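PDB 4ONQ: DNA methyltransferase from Nicotiana tabacum, which probably transfers methyl groups to cytosine in DNA, its catalytic domain being held here with the inhibitor sinefungin. Local coordinates for residues A[39-44]-A[82-87]. The protein carries 5 engineered substitutions. Sequence-based numbering, arbitrary orientation.
Sequences FFYYEN and YIHNLP
The Phe40 ring lies over the backbone, His84 CA and Asn85 N on one face, while Asn85 O sits at the edge of the Phe39 ring, near its plane. Tyr41 and Tyr82 meet obliquely, planes 33° apart, with Tyr41 CZ 3.4 Å from Tyr82 CD1; the His84 ring, slid past Tyr41, completes this aromatic cluster. Leu86 CD1 touches Tyr41 CD1 (3.7 Å), and its other methyl meets Phe39. On the sheet face carrying Tyr42 and Ile83, Phe40 CE1 lies alongside Ile83 CG2. Tyr42 and Ile83 form an antiparallel hydrogen-bonded pair, Tyr42 N to Ile83 O and Ile83 N to Tyr42 O both 2.9 Å; Tyr41–His84 and Glu43–Tyr82 are non-hydrogen-bonded pairs. Past His84 the backbone gives one weak bond, Asn85 N to Phe40 O, and the Asn85 side chain a stronger one: with CG between its backbone N and carbonyl carbon (chi1 63°), OD1 accepts Phe40 N at 2.7 Å, nearly straight at hydrogen (168°), while ND2 reaches Ala34 O and Pro38 O. An alanine here would lose the amide and is likely to leave Phe40 N and both carbonyls without these partners. Tyr41 OH is hydrogen-bonded to His219 ND1, and Glu43 forms a salt bridge with Arg80 near sinefungin. In the mixed sheet of this methyltransferase domain, strand 39-45 joins antiparallel 79-84 to parallel 309-312; helix 213-220 packs on the Tyr41, Tyr82 and Leu86 side, helices 50-59 and 337-352 on that of Ile83 and Phe40.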
ATOM      1  N   PHE A  39      15.806  -6.753  -8.695  1.00 45.20           N
ATOM      2  CA  PHE A  39      15.394  -5.606  -7.899  1.00 54.68           C
ATOM      3  C   PHE A  39      14.490  -6.111  -6.789  1.00 54.85           C
ATOM      4  O   PHE A  39      13.701  -7.030  -6.999  1.00 53.24           O
ATOM      5  CB  PHE A  39      14.642  -4.587  -8.753  1.00 44.36           C
ATOM      6  CG  PHE A  39      15.535  -3.737  -9.607  1.00 46.12           C
ATOM      7  CD1 PHE A  39      16.362  -2.787  -9.032  1.00 47.28           C
ATOM      8  CD2 PHE A  39      15.543  -3.879 -10.985  1.00 46.89           C
ATOM      9  CE1 PHE A  39      17.181  -1.995  -9.813  1.00 49.20           C
ATOM     10  CE2 PHE A  39      16.363  -3.091 -11.774  1.00 51.28           C
ATOM     11  CZ  PHE A  39      17.182  -2.148 -11.185  1.00 49.97           C
ATOM     12  N   PHE A  40      14.606  -5.533  -5.600  1.00 43.15           N
ATOM     13  CA  PHE A  40      13.711  -5.931  -4.524  1.00 48.43           C
ATOM     14  C   PHE A  40      13.090  -4.738  -3.824  1.00 50.31           C
ATOM     15  O   PHE A  40      13.687  -3.664  -3.748  1.00 51.20           O
ATOM     16  CB  PHE A  40      14.384  -6.885  -3.530  1.00 47.53           C
ATOM     17  CG  PHE A  40      15.320  -6.215  -2.568  1.00 51.79           C
ATOM     18  CD1 PHE A  40      14.858  -5.727  -1.353  1.00 51.28           C
ATOM     19  CD2 PHE A  40      16.670  -6.102  -2.859  1.00 54.71           C
ATOM     20  CE1 PHE A  40      15.721  -5.121  -0.456  1.00 52.42           C
ATOM     21  CE2 PHE A  40      17.541  -5.496  -1.963  1.00 61.05           C
ATOM     22  CZ  PHE A  40      17.064  -5.007  -0.759  1.00 54.57           C
ATOM     23  N   TYR A  41      11.886  -4.948  -3.313  1.00 46.55           N
ATOM     24  CA  TYR A  41      11.100  -3.894  -2.705  1.00 43.94           C
ATOM     25  C   TYR A  41      10.394  -4.491  -1.497  1.00 47.67           C
ATOM     26  O   TYR A  41       9.568  -5.390  -1.637  1.00 41.04           O
ATOM     27  CB  TYR A  41      10.087  -3.384  -3.727  1.00 39.90           C
ATOM     28  CG  TYR A  41       9.340  -2.128  -3.347  1.00 39.17           C
ATOM     29  CD1 TYR A  41       9.899  -0.862  -3.564  1.00 39.36           C
ATOM     30  CD2 TYR A  41       8.053  -2.205  -2.805  1.00 39.40           C
ATOM     31  CE1 TYR A  41       9.195   0.290  -3.233  1.00 39.15           C
ATOM     32  CE2 TYR A  41       7.345  -1.073  -2.472  1.00 37.21           C
ATOM     33  CZ  TYR A  41       7.914   0.170  -2.683  1.00 40.82           C
ATOM     34  OH  TYR A  41       7.184   1.289  -2.352  1.00 37.87           O
ATOM     35  N   TYR A  42      10.751  -4.013  -0.311  1.00 55.85           N
ATOM     36  CA  TYR A  42      10.159  -4.493   0.929  1.00 44.73           C
ATOM     37  C   TYR A  42       9.462  -3.358   1.668  1.00 46.60           C
ATOM     38  O   TYR A  42      10.020  -2.276   1.828  1.00 48.42           O
ATOM     39  CB  TYR A  42      11.215  -5.124   1.848  1.00 48.25           C
ATOM     40  CG  TYR A  42      10.601  -5.645   3.123  1.00 47.41           C
ATOM     41  CD1 TYR A  42       9.875  -6.826   3.121  1.00 47.83           C
ATOM     42  CD2 TYR A  42      10.705  -4.941   4.314  1.00 48.90           C
ATOM     43  CE1 TYR A  42       9.287  -7.302   4.267  1.00 53.60           C
ATOM     44  CE2 TYR A  42      10.117  -5.414   5.474  1.00 61.88           C
ATOM     45  CZ  TYR A  42       9.406  -6.597   5.443  1.00 57.80           C
ATOM     46  OH  TYR A  42       8.807  -7.092   6.581  1.00 55.15           O
ATOM     47  N   GLU A  43       8.245  -3.615   2.136  1.00 44.17           N
ATOM     48  CA  GLU A  43       7.471  -2.595   2.832  1.00 44.76           C
ATOM     49  C   GLU A  43       7.161  -3.017   4.260  1.00 51.99           C
ATOM     50  O   GLU A  43       6.766  -4.156   4.507  1.00 53.04           O
ATOM     51  CB  GLU A  43       6.169  -2.316   2.081  1.00 46.77           C
ATOM     52  CG  GLU A  43       5.230  -1.349   2.790  1.00 62.25           C
ATOM     53  CD  GLU A  43       3.905  -1.986   3.171  1.00 63.15           C
ATOM     54  OE1 GLU A  43       3.829  -3.232   3.220  1.00 62.92           O
ATOM     55  OE2 GLU A  43       2.936  -1.239   3.418  1.00 68.18           O
ATOM     56  N   ASN A  44       7.342  -2.101   5.204  1.00 51.51           N
ATOM     57  CA  ASN A  44       6.938  -2.369   6.576  1.00 45.76           C
ATOM     58  C   ASN A  44       6.404  -1.116   7.246  1.00 46.22           C
ATOM     59  O   ASN A  44       6.648  -0.007   6.776  1.00 58.68           O
ATOM     60  CB  ASN A  44       8.101  -2.951   7.380  1.00 56.02           C
ATOM     61  CG  ASN A  44       7.672  -4.098   8.273  1.00 71.80           C
ATOM     62  OD1 ASN A  44       6.520  -4.167   8.709  1.00 73.62           O
ATOM     63  ND2 ASN A  44       8.594  -5.015   8.541  1.00 82.70           N
ATOM     64  N   TYR A  82      10.252   1.709   3.396  1.00 44.02           N
ATOM     65  CA  TYR A  82      10.503   0.840   2.252  1.00 41.92           C
ATOM     66  C   TYR A  82      11.993   0.579   2.071  1.00 51.39           C
ATOM     67  O   TYR A  82      12.769   1.502   1.854  1.00 54.26           O
ATOM     68  CB  TYR A  82       9.941   1.456   0.968  1.00 41.08           C
ATOM     69  CG  TYR A  82       8.475   1.820   1.040  1.00 44.32           C
ATOM     70  CD1 TYR A  82       7.491   0.932   0.616  1.00 39.99           C
ATOM     71  CD2 TYR A  82       8.074   3.056   1.527  1.00 51.67           C
ATOM     72  CE1 TYR A  82       6.144   1.269   0.676  1.00 37.66           C
ATOM     73  CE2 TYR A  82       6.740   3.401   1.593  1.00 51.51           C
ATOM     74  CZ  TYR A  82       5.777   2.507   1.168  1.00 44.74           C
ATOM     75  OH  TYR A  82       4.452   2.866   1.249  1.00 44.37           O
ATOM     76  N   ILE A  83      12.390  -0.683   2.164  1.00 52.85           N
ATOM     77  CA  ILE A  83      13.765  -1.070   1.891  1.00 54.65           C
ATOM     78  C   ILE A  83      13.841  -1.564   0.460  1.00 50.49           C
ATOM     79  O   ILE A  83      13.150  -2.510   0.100  1.00 44.23           O
ATOM     80  CB  ILE A  83      14.216  -2.216   2.807  1.00 55.00           C
ATOM     81  CG1 ILE A  83      13.981  -1.857   4.275  1.00 51.06           C
ATOM     82  CG2 ILE A  83      15.681  -2.563   2.539  1.00 62.16           C
ATOM     83  CD1 ILE A  83      15.163  -1.193   4.935  1.00 64.07           C
ATOM     84  N   HIS A  84      14.677  -0.938  -0.359  1.00 52.59           N
ATOM     85  CA  HIS A  84      14.785  -1.358  -1.750  1.00 48.99           C
ATOM     86  C   HIS A  84      16.147  -1.050  -2.365  1.00 57.60           C
ATOM     87  O   HIS A  84      16.956  -0.333  -1.780  1.00 64.40           O
ATOM     88  CB  HIS A  84      13.666  -0.724  -2.579  1.00 49.97           C
ATOM     89  CG  HIS A  84      13.668   0.771  -2.551  1.00 55.54           C
ATOM     90  ND1 HIS A  84      14.363   1.531  -3.467  1.00 65.05           N
ATOM     91  CD2 HIS A  84      13.060   1.648  -1.718  1.00 60.28           C
ATOM     92  CE1 HIS A  84      14.179   2.813  -3.202  1.00 71.78           C
ATOM     93  NE2 HIS A  84      13.396   2.911  -2.144  1.00 71.42           N
ATOM     94  N   ASN A  85      16.389  -1.605  -3.549  1.00 59.68           N
ATOM     95  CA  ASN A  85      17.629  -1.371  -4.277  1.00 61.86           C
ATOM     96  C   ASN A  85      17.368  -0.770  -5.658  1.00 59.92           C
ATOM     97  O   ASN A  85      18.130  -0.988  -6.599  1.00 56.60           O
ATOM     98  CB  ASN A  85      18.435  -2.669  -4.391  1.00 54.65           C
ATOM     99  CG  ASN A  85      17.713  -3.746  -5.192  1.00 67.99           C
ATOM    100  OD1 ASN A  85      16.537  -3.605  -5.539  1.00 65.68           O
ATOM    101  ND2 ASN A  85      18.415  -4.839  -5.476  1.00 58.54           N
ATOM    102  N   LEU A  86      16.281  -0.013  -5.767  1.00 51.88           N
ATOM    103  CA  LEU A  86      15.894   0.626  -7.019  1.00 51.34           C
ATOM    104  C   LEU A  86      16.655   1.922  -7.192  1.00 53.13           C
ATOM    105  O   LEU A  86      17.091   2.518  -6.209  1.00 54.36           O
ATOM    106  CB  LEU A  86      14.400   0.956  -6.996  1.00 49.36           C
ATOM    107  CG  LEU A  86      13.449  -0.205  -6.720  1.00 47.61           C
ATOM    108  CD1 LEU A  86      12.063   0.301  -6.326  1.00 46.07           C
ATOM    109  CD2 LEU A  86      13.374  -1.100  -7.941  1.00 47.08           C
ATOM    110  N   PRO A  87      16.815   2.369  -8.447  1.00 53.47           N
ATOM    111  CA  PRO A  87      17.284   3.737  -8.671  1.00 55.05           C
ATOM    112  C   PRO A  87      16.270   4.712  -8.091  1.00 68.04           C
ATOM    113  O   PRO A  87      15.076   4.412  -8.048  1.00 76.69           O
ATOM    114  CB  PRO A  87      17.339   3.853 -10.198  1.00 55.15           C
ATOM    115  CG  PRO A  87      16.524   2.709 -10.716  1.00 53.19           C
ATOM    116  CD  PRO A  87      16.647   1.624  -9.704  1.00 52.73           C
TER